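Local coordinates for putative adenylate cyclase (Vibrio parahaemolyticus, PDB 2ACA), which is of unknown function but, as a CYTH-domain protein related to class IV adenylate cyclases, probably binds a triphosphate in a tunnel-shaped barrel and may make cyclic AMP, at residues L64-I67 against I72-W75; L74-G79 against C85-I90; R115-V120 against H124-F129; A137-M142 against Q161-S166. All coordinates share one frame; numbering follows the deposited sequence.

Contact 1 of 4, residues L64-I67 against I72-W75; sequences LREI and IKLW. With PO4 (phosphate ion), chain D.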
# COMPACT_ATOMS: atom_id res chain seq x y z
N LEU A 64 5.16 -7.31 -4.65
CA LEU A 64 5.43 -6.69 -3.37
C LEU A 64 6.96 -6.73 -3.36
O LEU A 64 7.56 -7.76 -3.70
CB LEU A 64 4.83 -7.49 -2.21
CG LEU A 64 3.31 -7.30 -2.04
CD1 LEU A 64 2.81 -7.99 -0.77
CD2 LEU A 64 3.00 -5.80 -1.96
N ARG A 65 7.60 -5.62 -3.01
CA ARG A 65 9.06 -5.56 -3.03
C ARG A 65 9.63 -4.88 -1.81
O ARG A 65 9.13 -3.84 -1.39
CB ARG A 65 9.54 -4.85 -4.31
CG ARG A 65 11.00 -4.41 -4.31
CD ARG A 65 11.35 -3.63 -5.60
NE ARG A 65 11.08 -4.42 -6.80
CZ ARG A 65 11.15 -3.94 -8.04
NH1 ARG A 65 11.46 -2.67 -8.25
NH2 ARG A 65 10.90 -4.73 -9.08
N GLU A 66 10.69 -5.46 -1.26
CA GLU A 66 11.36 -4.92 -0.09
C GLU A 66 12.87 -4.85 -0.35
O GLU A 66 13.47 -5.81 -0.83
CB GLU A 66 11.10 -5.78 1.15
CG GLU A 66 11.88 -5.36 2.37
CD GLU A 66 11.49 -6.13 3.62
OE1 GLU A 66 11.51 -7.38 3.59
OE2 GLU A 66 11.17 -5.50 4.64
N ILE A 67 13.45 -3.71 -0.03
CA ILE A 67 14.87 -3.47 -0.22
C ILE A 67 15.47 -3.16 1.14
O ILE A 67 15.07 -2.20 1.80
CB ILE A 67 15.10 -2.28 -1.20
CG1 ILE A 67 14.46 -2.60 -2.56
CG2 ILE A 67 16.59 -2.03 -1.37
CD1 ILE A 67 14.48 -1.46 -3.54
N ILE A 72 13.09 0.18 1.91
CA ILE A 72 12.17 0.63 0.88
C ILE A 72 11.24 -0.54 0.60
O ILE A 72 11.71 -1.66 0.37
CB ILE A 72 12.92 1.05 -0.42
CG1 ILE A 72 13.68 2.35 -0.17
CG2 ILE A 72 11.95 1.23 -1.57
CD1 ILE A 72 14.57 2.77 -1.34
N LYS A 73 9.94 -0.27 0.64
CA LYS A 73 8.94 -1.32 0.43
C LYS A 73 7.89 -0.81 -0.54
O LYS A 73 7.31 0.26 -0.35
CB LYS A 73 8.31 -1.69 1.78
CG LYS A 73 9.34 -2.27 2.73
CD LYS A 73 8.83 -2.51 4.15
CE LYS A 73 8.64 -1.21 4.90
NZ LYS A 73 8.53 -1.47 6.37
N LEU A 74 7.66 -1.58 -1.60
CA LEU A 74 6.72 -1.15 -2.62
C LEU A 74 5.67 -2.16 -3.02
O LEU A 74 5.85 -3.35 -2.89
CB LEU A 74 7.50 -0.75 -3.88
CG LEU A 74 8.56 0.36 -3.75
CD1 LEU A 74 9.69 0.11 -4.73
CD2 LEU A 74 7.91 1.72 -4.01
N TRP A 75 4.56 -1.63 -3.51
CA TRP A 75 3.46 -2.42 -4.03
C TRP A 75 3.52 -1.99 -5.49
O TRP A 75 3.41 -0.80 -5.80
CB TRP A 75 2.16 -2.01 -3.31
CG TRP A 75 0.90 -2.41 -4.01
CD1 TRP A 75 0.74 -3.39 -4.94
CD2 TRP A 75 -0.39 -1.83 -3.81
NE1 TRP A 75 -0.57 -3.45 -5.34
CE2 TRP A 75 -1.29 -2.51 -4.66
CE3 TRP A 75 -0.88 -0.80 -2.99
CZ2 TRP A 75 -2.65 -2.19 -4.73
CZ3 TRP A 75 -2.23 -0.48 -3.05
CH2 TRP A 75 -3.10 -1.17 -3.92
P PO4 D . 12.58 -2.90 -11.96
O1 PO4 D . 12.69 -4.38 -12.04
O2 PO4 D . 12.43 -2.33 -13.33
O3 PO4 D . 13.81 -2.35 -11.34
O4 PO4 D . 11.40 -2.53 -11.14
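Arg65 leaves the strand with CG anti to its backbone N (chi1 166°) and turns at chi3 (-58°), while Leu74, its hydrogen-bonded partner, has CG beside the backbone N; the two side chains then run side by side, Arg65 CD 4.2 Å from Leu74 CD1. The bend delivers the guanidinium edge to a phosphate ion. Arg65 NH1 gives O4 of the phosphate a bond of 2.9 Å, and Arg65 NH2 reaches the same O4 at 3.1 Å, so one oxygen lies in the guanidinium plane between two N-H groups. Arg65 NE is held by salt bridges to Asp45 and Glu43, which help to fix the rotation of the group. Phosphate in such a place is consistent with the triphosphate site of CYTH tunnels.

Residues 64-67 and 72-75 form an antiparallel hairpin. Leu74 N to Arg65 O is 2.7 Å, and Ile67 N to Ile72 O is also 2.7 Å. On the arginine's face Ile67 and Ile72 lie flank to flank, CB to CB 4.1 Å. On the opposite face of the sheet Leu64 CD2 rests 4.1 Å from Trp75 CB, and the aliphatic parts of Glu66 and Lys73 run together; Lys73 NZ goes on to Thr91 O. Strand 35-49 continues the sheet beyond 61-68 and strand 85-89 beyond 72-78; helix 93-102 packs on Leu64 and Glu66, and Trp75 stacks on Trp75 of the second subunit.

Contact 2 of 4, residues L74-G79 against C85-I90; sequences LWIVKG and CEATNI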
# COMPACT_ATOMS: atom_id res chain seq x y z
N LEU A 74 7.66 -1.58 -1.60
CA LEU A 74 6.72 -1.15 -2.62
C LEU A 74 5.67 -2.16 -3.02
O LEU A 74 5.85 -3.35 -2.89
CB LEU A 74 7.50 -0.75 -3.88
CG LEU A 74 8.56 0.36 -3.75
CD1 LEU A 74 9.69 0.11 -4.73
CD2 LEU A 74 7.91 1.72 -4.01
N TRP A 75 4.56 -1.63 -3.51
CA TRP A 75 3.46 -2.42 -4.03
C TRP A 75 3.52 -1.99 -5.49
O TRP A 75 3.41 -0.80 -5.80
CB TRP A 75 2.16 -2.01 -3.31
CG TRP A 75 0.90 -2.41 -4.01
CD1 TRP A 75 0.74 -3.39 -4.94
CD2 TRP A 75 -0.39 -1.83 -3.81
NE1 TRP A 75 -0.57 -3.45 -5.34
CE2 TRP A 75 -1.29 -2.51 -4.66
CE3 TRP A 75 -0.88 -0.80 -2.99
CZ2 TRP A 75 -2.65 -2.19 -4.73
CZ3 TRP A 75 -2.23 -0.48 -3.05
CH2 TRP A 75 -3.10 -1.17 -3.92
N ILE A 76 3.73 -2.94 -6.39
CA ILE A 76 3.88 -2.64 -7.82
C ILE A 76 2.99 -3.41 -8.78
O ILE A 76 2.74 -4.60 -8.60
CB ILE A 76 5.32 -2.96 -8.32
CG1 ILE A 76 6.37 -2.45 -7.33
CG2 ILE A 76 5.54 -2.42 -9.73
CD1 ILE A 76 6.30 -1.01 -7.05
N VAL A 77 2.54 -2.72 -9.83
CA VAL A 77 1.77 -3.37 -10.88
C VAL A 77 2.31 -2.90 -12.24
O VAL A 77 2.32 -1.70 -12.53
CB VAL A 77 0.28 -3.08 -10.79
CG1 VAL A 77 -0.43 -3.76 -11.94
CG2 VAL A 77 -0.27 -3.59 -9.47
N LYS A 78 2.76 -3.85 -13.05
CA LYS A 78 3.30 -3.55 -14.37
C LYS A 78 2.36 -4.05 -15.46
O LYS A 78 1.69 -5.08 -15.28
CB LYS A 78 4.67 -4.21 -14.56
CG LYS A 78 5.80 -3.58 -13.76
CD LYS A 78 7.11 -4.32 -13.99
CE LYS A 78 8.28 -3.69 -13.25
NZ LYS A 78 8.64 -2.35 -13.81
N GLY A 79 2.33 -3.33 -16.58
CA GLY A 79 1.47 -3.71 -17.69
C GLY A 79 0.06 -3.14 -17.57
O GLY A 79 -0.22 -2.40 -16.62
N CYS A 85 3.81 1.23 -15.67
CA CYS A 85 4.23 0.73 -14.37
C CYS A 85 3.75 1.67 -13.27
O CYS A 85 4.06 2.86 -13.27
CB CYS A 85 5.75 0.60 -14.31
SG CYS A 85 6.38 0.00 -12.73
N GLU A 86 2.98 1.13 -12.34
CA GLU A 86 2.49 1.93 -11.24
C GLU A 86 2.96 1.35 -9.92
O GLU A 86 3.14 0.14 -9.78
CB GLU A 86 0.96 2.01 -11.30
CG GLU A 86 0.45 2.57 -12.61
CD GLU A 86 -1.03 2.87 -12.59
OE1 GLU A 86 -1.45 3.76 -11.83
OE2 GLU A 86 -1.78 2.21 -13.34
N ALA A 87 3.16 2.23 -8.95
CA ALA A 87 3.63 1.79 -7.65
C ALA A 87 3.30 2.81 -6.58
O ALA A 87 2.88 3.92 -6.85
CB ALA A 87 5.13 1.60 -7.69
N THR A 88 3.51 2.38 -5.34
CA THR A 88 3.33 3.25 -4.20
C THR A 88 4.09 2.61 -3.07
O THR A 88 4.14 1.38 -2.97
CB THR A 88 1.85 3.39 -3.77
OG1 THR A 88 1.78 4.26 -2.64
CG2 THR A 88 1.27 2.05 -3.39
N ASN A 89 4.72 3.43 -2.24
CA ASN A 89 5.44 2.90 -1.09
C ASN A 89 4.41 2.44 -0.06
O ASN A 89 3.30 2.99 0.01
CB ASN A 89 6.35 3.99 -0.50
CG ASN A 89 7.52 4.32 -1.41
OD1 ASN A 89 8.58 3.70 -1.34
ND2 ASN A 89 7.34 5.30 -2.29
N ILE A 90 4.76 1.42 0.72
CA ILE A 90 3.89 0.88 1.76
C ILE A 90 4.76 0.76 3.01
O ILE A 90 5.97 0.55 2.89
CB ILE A 90 3.31 -0.52 1.39
CG1 ILE A 90 4.45 -1.49 1.05
CG2 ILE A 90 2.36 -0.40 0.19
CD1 ILE A 90 3.96 -2.91 0.72
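Trp75 and Thr88 form one of two hydrogen-bonded pairs in a beta hairpin of the CYTH sheet, strand 72-78 running antiparallel to 85-89. Both backbone groups of each residue are used: Trp75 N gives a bond to Thr88 O at 3.1 Å, and Thr88 N returns one to Trp75 O at 3.2 Å, the less straight of the two. The Val77 and Glu86 pair is more regular, with Glu86 N to Val77 O 2.9 Å and an almost linear N-H (179°).

The polar ends of Thr88 and Glu86 find their main partners outside the two segments. Thr88 OG1, anti to its backbone N, bonds to Lys92 N of the second subunit, and only weakly to Asn89 O; Glu86 OE2 takes a salt bridge from Arg84 in the connecting loop. The backbone N of Asn89 bonds to Thr91 OG1 of the second subunit. This edge strand thus exchanges polar bonds with the dimer partner.

Thr88 sets CG2 between its backbone N and carbonyl carbon, which brings that methyl obliquely to the indole, 3.6 Å from Trp75 CE3. Ile90 CG2 packs at 3.9 Å on Trp75 CB, while Leu74 CD2 lies 3.4 Å from Asn89 OD1. On the face shared by Lys78 and Cys85, the lysine chain bends at chi4 (-68°) and brings Lys78 NZ to 3.4 Å from Cys85 SG.

Contact 3 of 4, residues R115-V120 against H124-F129; sequences RSIFFV and HITLDF. With PO4 (phosphate ion), chain D.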
# COMPACT_ATOMS: atom_id res chain seq x y z
N ARG A 115 21.11 -5.29 -5.14
CA ARG A 115 20.91 -4.17 -6.06
C ARG A 115 21.48 -2.83 -5.62
O ARG A 115 21.66 -2.56 -4.43
CB ARG A 115 19.41 -4.04 -6.35
CG ARG A 115 18.97 -2.69 -6.91
CD ARG A 115 17.51 -2.72 -7.36
NE ARG A 115 17.37 -3.51 -8.57
CZ ARG A 115 16.26 -3.63 -9.27
NH1 ARG A 115 15.15 -3.02 -8.88
NH2 ARG A 115 16.26 -4.35 -10.40
N SER A 116 21.78 -2.00 -6.61
CA SER A 116 22.30 -0.65 -6.40
C SER A 116 21.59 0.25 -7.40
O SER A 116 21.42 -0.10 -8.56
CB SER A 116 23.81 -0.59 -6.66
OG SER A 116 24.54 -1.24 -5.64
N ILE A 117 21.17 1.42 -6.93
CA ILE A 117 20.49 2.37 -7.79
C ILE A 117 21.15 3.75 -7.68
O ILE A 117 21.38 4.24 -6.57
CB ILE A 117 19.00 2.48 -7.43
CG1 ILE A 117 18.34 1.10 -7.55
CG2 ILE A 117 18.31 3.48 -8.36
CD1 ILE A 117 16.81 1.11 -7.44
N PHE A 118 21.46 4.35 -8.83
CA PHE A 118 22.09 5.66 -8.87
C PHE A 118 21.29 6.63 -9.71
O PHE A 118 20.50 6.22 -10.56
CB PHE A 118 23.50 5.58 -9.44
CG PHE A 118 24.36 4.55 -8.79
CD1 PHE A 118 24.41 3.25 -9.28
CD2 PHE A 118 25.13 4.87 -7.68
CE1 PHE A 118 25.20 2.29 -8.68
CE2 PHE A 118 25.93 3.92 -7.07
CZ PHE A 118 25.97 2.63 -7.57
N PHE A 119 21.51 7.92 -9.48
CA PHE A 119 20.82 8.97 -10.20
C PHE A 119 21.81 9.77 -11.04
O PHE A 119 22.93 10.04 -10.60
CB PHE A 119 20.13 9.93 -9.22
CG PHE A 119 18.98 9.32 -8.46
CD1 PHE A 119 18.45 9.98 -7.34
CD2 PHE A 119 18.40 8.12 -8.86
CE1 PHE A 119 17.37 9.45 -6.64
CE2 PHE A 119 17.31 7.58 -8.16
CZ PHE A 119 16.80 8.25 -7.05
N VAL A 120 21.40 10.13 -12.25
CA VAL A 120 22.22 10.94 -13.15
C VAL A 120 21.18 11.78 -13.86
O VAL A 120 20.63 11.38 -14.89
CB VAL A 120 22.97 10.07 -14.18
CG1 VAL A 120 23.67 10.96 -15.19
CG2 VAL A 120 24.01 9.20 -13.48
N HIS A 124 17.63 6.99 -14.12
CA HIS A 124 18.04 6.05 -13.08
C HIS A 124 18.97 4.98 -13.63
O HIS A 124 18.78 4.50 -14.75
CB HIS A 124 16.82 5.37 -12.47
CG HIS A 124 15.79 6.31 -11.92
ND1 HIS A 124 16.07 7.19 -10.90
CD2 HIS A 124 14.49 6.50 -12.25
CE1 HIS A 124 14.98 7.89 -10.62
NE2 HIS A 124 14.01 7.49 -11.42
N ILE A 125 19.97 4.61 -12.86
CA ILE A 125 20.89 3.56 -13.27
C ILE A 125 20.83 2.47 -12.21
O ILE A 125 21.13 2.73 -11.05
CB ILE A 125 22.34 4.06 -13.36
CG1 ILE A 125 22.47 5.16 -14.41
CG2 ILE A 125 23.25 2.88 -13.69
CD1 ILE A 125 23.91 5.62 -14.63
N THR A 126 20.45 1.27 -12.62
CA THR A 126 20.35 0.14 -11.69
C THR A 126 21.41 -0.93 -12.00
O THR A 126 21.56 -1.36 -13.13
CB THR A 126 18.94 -0.52 -11.76
OG1 THR A 126 17.96 0.44 -11.36
CG2 THR A 126 18.85 -1.72 -10.82
N LEU A 127 22.13 -1.34 -10.97
CA LEU A 127 23.15 -2.37 -11.13
C LEU A 127 22.74 -3.56 -10.25
O LEU A 127 22.66 -3.44 -9.03
CB LEU A 127 24.53 -1.83 -10.73
CG LEU A 127 25.70 -2.80 -10.87
CD1 LEU A 127 25.84 -3.21 -12.33
CD2 LEU A 127 27.00 -2.16 -10.38
N ASP A 128 22.49 -4.71 -10.87
CA ASP A 128 22.07 -5.91 -10.16
C ASP A 128 23.05 -7.06 -10.27
O ASP A 128 23.81 -7.15 -11.23
CB ASP A 128 20.72 -6.38 -10.70
CG ASP A 128 19.61 -5.39 -10.45
OD1 ASP A 128 18.57 -5.49 -11.13
OD2 ASP A 128 19.78 -4.51 -9.57
N PHE A 129 23.00 -7.95 -9.29
CA PHE A 129 23.85 -9.13 -9.31
C PHE A 129 23.08 -10.38 -8.92
O PHE A 129 22.72 -10.57 -7.74
CB PHE A 129 25.04 -9.00 -8.36
CG PHE A 129 25.78 -10.29 -8.15
CD1 PHE A 129 26.46 -10.89 -9.21
CD2 PHE A 129 25.78 -10.91 -6.91
CE1 PHE A 129 27.12 -12.10 -9.03
CE2 PHE A 129 26.43 -12.12 -6.72
CZ PHE A 129 27.10 -12.72 -7.78
P PO4 D . 12.58 -2.90 -11.96
O1 PO4 D . 12.69 -4.38 -12.04
O2 PO4 D . 12.43 -2.33 -13.33
O3 PO4 D . 13.81 -2.35 -11.34
O4 PO4 D . 11.40 -2.53 -11.14
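Arg115 and Asp128 stand side by side on neighbouring strands of an antiparallel hairpin in the CYTH barrel, their planar groups nearly coplanar, 17° apart. The grip is side-on: Arg115 NE binds Asp128 OD2 at 2.8 Å and Arg115 NH2 binds Asp128 OD1 at 2.7 Å, each oxygen met on its syn side. Two straight bonds in the guanidinium plane fix the rotation of the arginine, and Glu43 adds a salt bridge at NH1. Thr126 CG2 lies over one face of the guanidinium, 3.2 Å from Arg115 NE. The group thus positioned makes weak bonds to a phosphate ion, in keeping with an anion site inside the tunnel.

Farther along the same face Ile117 lies alongside Thr126, and the rings of Phe119 and His124 meet obliquely at 55°, though His124 is poorly ordered. The reverse face is mostly apolar, Ile125 and Leu127 packing on Phe25 of helix 22-30, apart from Ser116, whose OG bonds to Asn40 N. At the strand end Val120 CG2 crosses Ile125 CD1 obliquely. The backbone pairs Ser116 with Leu127 and Phe118 with Ile125 are bonded in both directions; in the second, Phe118 N to Ile125 O is 2.8 Å and Ile125 N to Phe118 O 2.9 Å.

Contact 4 of 4, residues A137-M142 against Q161-S166; sequences AEFAIM and QQFHLS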
# COMPACT_ATOMS: atom_id res chain seq x y z
N ALA A 137 22.33 -4.42 -15.76
CA ALA A 137 22.18 -2.98 -15.57
C ALA A 137 20.90 -2.48 -16.24
O ALA A 137 20.53 -2.94 -17.32
CB ALA A 137 23.38 -2.24 -16.14
N GLU A 138 20.22 -1.55 -15.58
CA GLU A 138 18.99 -1.00 -16.13
C GLU A 138 19.10 0.51 -16.17
O GLU A 138 19.59 1.12 -15.22
CB GLU A 138 17.78 -1.38 -15.26
CG GLU A 138 17.65 -2.86 -14.99
CD GLU A 138 16.37 -3.21 -14.23
OE1 GLU A 138 16.05 -2.51 -13.25
OE2 GLU A 138 15.69 -4.18 -14.62
N PHE A 139 18.66 1.10 -17.27
CA PHE A 139 18.68 2.54 -17.44
C PHE A 139 17.23 2.90 -17.69
O PHE A 139 16.58 2.28 -18.53
CB PHE A 139 19.55 2.94 -18.64
CG PHE A 139 21.00 2.59 -18.46
CD1 PHE A 139 21.43 1.28 -18.60
CD2 PHE A 139 21.92 3.57 -18.09
CE1 PHE A 139 22.77 0.95 -18.38
CE2 PHE A 139 23.26 3.24 -17.87
CZ PHE A 139 23.68 1.92 -18.01
N ALA A 140 16.71 3.88 -16.97
CA ALA A 140 15.31 4.24 -17.15
C ALA A 140 14.93 5.63 -16.68
O ALA A 140 15.70 6.33 -16.03
CB ALA A 140 14.43 3.20 -16.44
N ILE A 141 13.71 6.02 -17.03
CA ILE A 141 13.15 7.31 -16.66
C ILE A 141 11.63 7.15 -16.69
O ILE A 141 11.08 6.66 -17.68
CB ILE A 141 13.56 8.41 -17.66
CG1 ILE A 141 12.72 9.67 -17.42
CG2 ILE A 141 13.37 7.93 -19.08
CD1 ILE A 141 12.90 10.29 -16.05
N MSE A 142 10.97 7.53 -15.60
CA MSE A 142 9.51 7.46 -15.55
C MSE A 142 8.97 8.86 -15.81
O MSE A 142 9.43 9.83 -15.22
CB MSE A 142 9.04 6.97 -14.18
CG MSE A 142 9.38 5.52 -13.89
SE MSE A 142 8.73 5.00 -12.15
CE MSE A 142 7.06 4.20 -12.66
N GLN A 161 25.34 4.27 -23.77
CA GLN A 161 26.56 4.31 -24.56
C GLN A 161 27.74 4.85 -23.76
O GLN A 161 28.89 4.51 -24.03
CB GLN A 161 26.36 5.17 -25.81
CG GLN A 161 25.30 4.63 -26.77
CD GLN A 161 25.28 5.35 -28.11
OE1 GLN A 161 25.27 6.58 -28.16
NE2 GLN A 161 25.28 4.59 -29.20
N GLN A 162 27.44 5.70 -22.78
CA GLN A 162 28.48 6.28 -21.94
C GLN A 162 29.20 5.19 -21.13
O GLN A 162 30.39 5.33 -20.82
CB GLN A 162 27.89 7.33 -20.99
CG GLN A 162 27.32 8.55 -21.70
CD GLN A 162 26.90 9.66 -20.75
OE1 GLN A 162 27.69 10.12 -19.93
NE2 GLN A 162 25.65 10.10 -20.86
N PHE A 163 28.49 4.12 -20.81
CA PHE A 163 29.08 3.02 -20.05
C PHE A 163 29.70 1.98 -20.96
O PHE A 163 30.14 0.91 -20.50
CB PHE A 163 28.03 2.37 -19.14
CG PHE A 163 27.67 3.20 -17.95
CD1 PHE A 163 26.87 4.33 -18.10
CD2 PHE A 163 28.18 2.90 -16.70
CE1 PHE A 163 26.59 5.15 -17.02
CE2 PHE A 163 27.90 3.72 -15.60
CZ PHE A 163 27.10 4.85 -15.76
N HIS A 164 29.73 2.29 -22.25
CA HIS A 164 30.31 1.40 -23.24
C HIS A 164 29.50 0.12 -23.37
O HIS A 164 30.04 -0.99 -23.34
CB HIS A 164 31.76 1.08 -22.85
CG HIS A 164 32.55 2.28 -22.41
ND1 HIS A 164 32.80 3.35 -23.25
CD2 HIS A 164 33.10 2.60 -21.22
CE1 HIS A 164 33.48 4.27 -22.59
NE2 HIS A 164 33.67 3.84 -21.36
N LEU A 165 28.18 0.28 -23.51
CA LEU A 165 27.27 -0.84 -23.67
C LEU A 165 26.57 -0.75 -25.02
O LEU A 165 25.86 0.21 -25.30
CB LEU A 165 26.23 -0.85 -22.54
CG LEU A 165 26.56 -1.67 -21.29
CD1 LEU A 165 27.96 -1.37 -20.81
CD2 LEU A 165 25.56 -1.34 -20.20
N SER A 166 26.79 -1.76 -25.86
CA SER A 166 26.21 -1.80 -27.19
C SER A 166 24.92 -2.62 -27.21
O SER A 166 24.63 -3.36 -26.28
CB SER A 166 27.22 -2.38 -28.18
OG SER A 166 27.74 -3.62 -27.73
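Phe139 carries the whole contact, reaching from strand 134-143 to Phe163 and Leu165 in the loop that follows helix 152-162. The aromatic interaction is an offset edge-to-face pair: the edge of Phe139 is turned toward the face of Phe163, with ring planes at 63° and centroids 5.5 Å apart. Phe139 CE2 comes within 3.8 Å of Phe163 CD1, and Phe139 CZ stands 4.0 Å from that same carbon, so one corner of the ring does the touching. Both phenylalanines set CG beside the backbone N (chi1 -64° for Phe139), which sends the two side chains across each other at a slant.

The aliphatic interaction falls on the opposite meta carbon of Phe139, CE1, which Leu165 CD2 approaches obliquely at 4.0 Å. The leucine and Phe163 therefore meet different edge carbons of one ring.

No hydrogen bond links the two segments, and the contact is wholly apolar. The turn that presents Phe163 and Leu165 is tied internally, His164 N bonding to Gln161 O at 3.0 Å.

Around it, Leu156 and Leu159 of helix 152-162 also touch Phe139, while Phe163 stacks on Phe25 of helix 22-30 and packs against Ile125 of strand 123-130. Leu165 touches Tyr17 of strand 11-19. The contact thus lies on the outer surface of the CYTH barrel, where helices 152-162 and 22-30 pack on the sheet.

In the fold
From the N terminus, contact 1 closes the short turn between strands 61-68 and 72-78, and contact 2 follows at once, sharing Leu74 and Trp75 and closing the next turn onto strand 85-89. After helix 93-102, contact 3 closes the hairpin of 106-120 and 123-130; contact 4 then closes a longer loop, from strand 134-143 through helix 152-162. None encloses or crosses another. Contacts 1 and 3, their centres about 16 Å apart, share the phosphate ion. Contacts 3 and 4 join through backbone bonds between neighbouring strands and through Ile125 on Phe163, while the poorly ordered selenomethionine Met142 lies against Cys85 O, a looser touch between contacts 4 and 2.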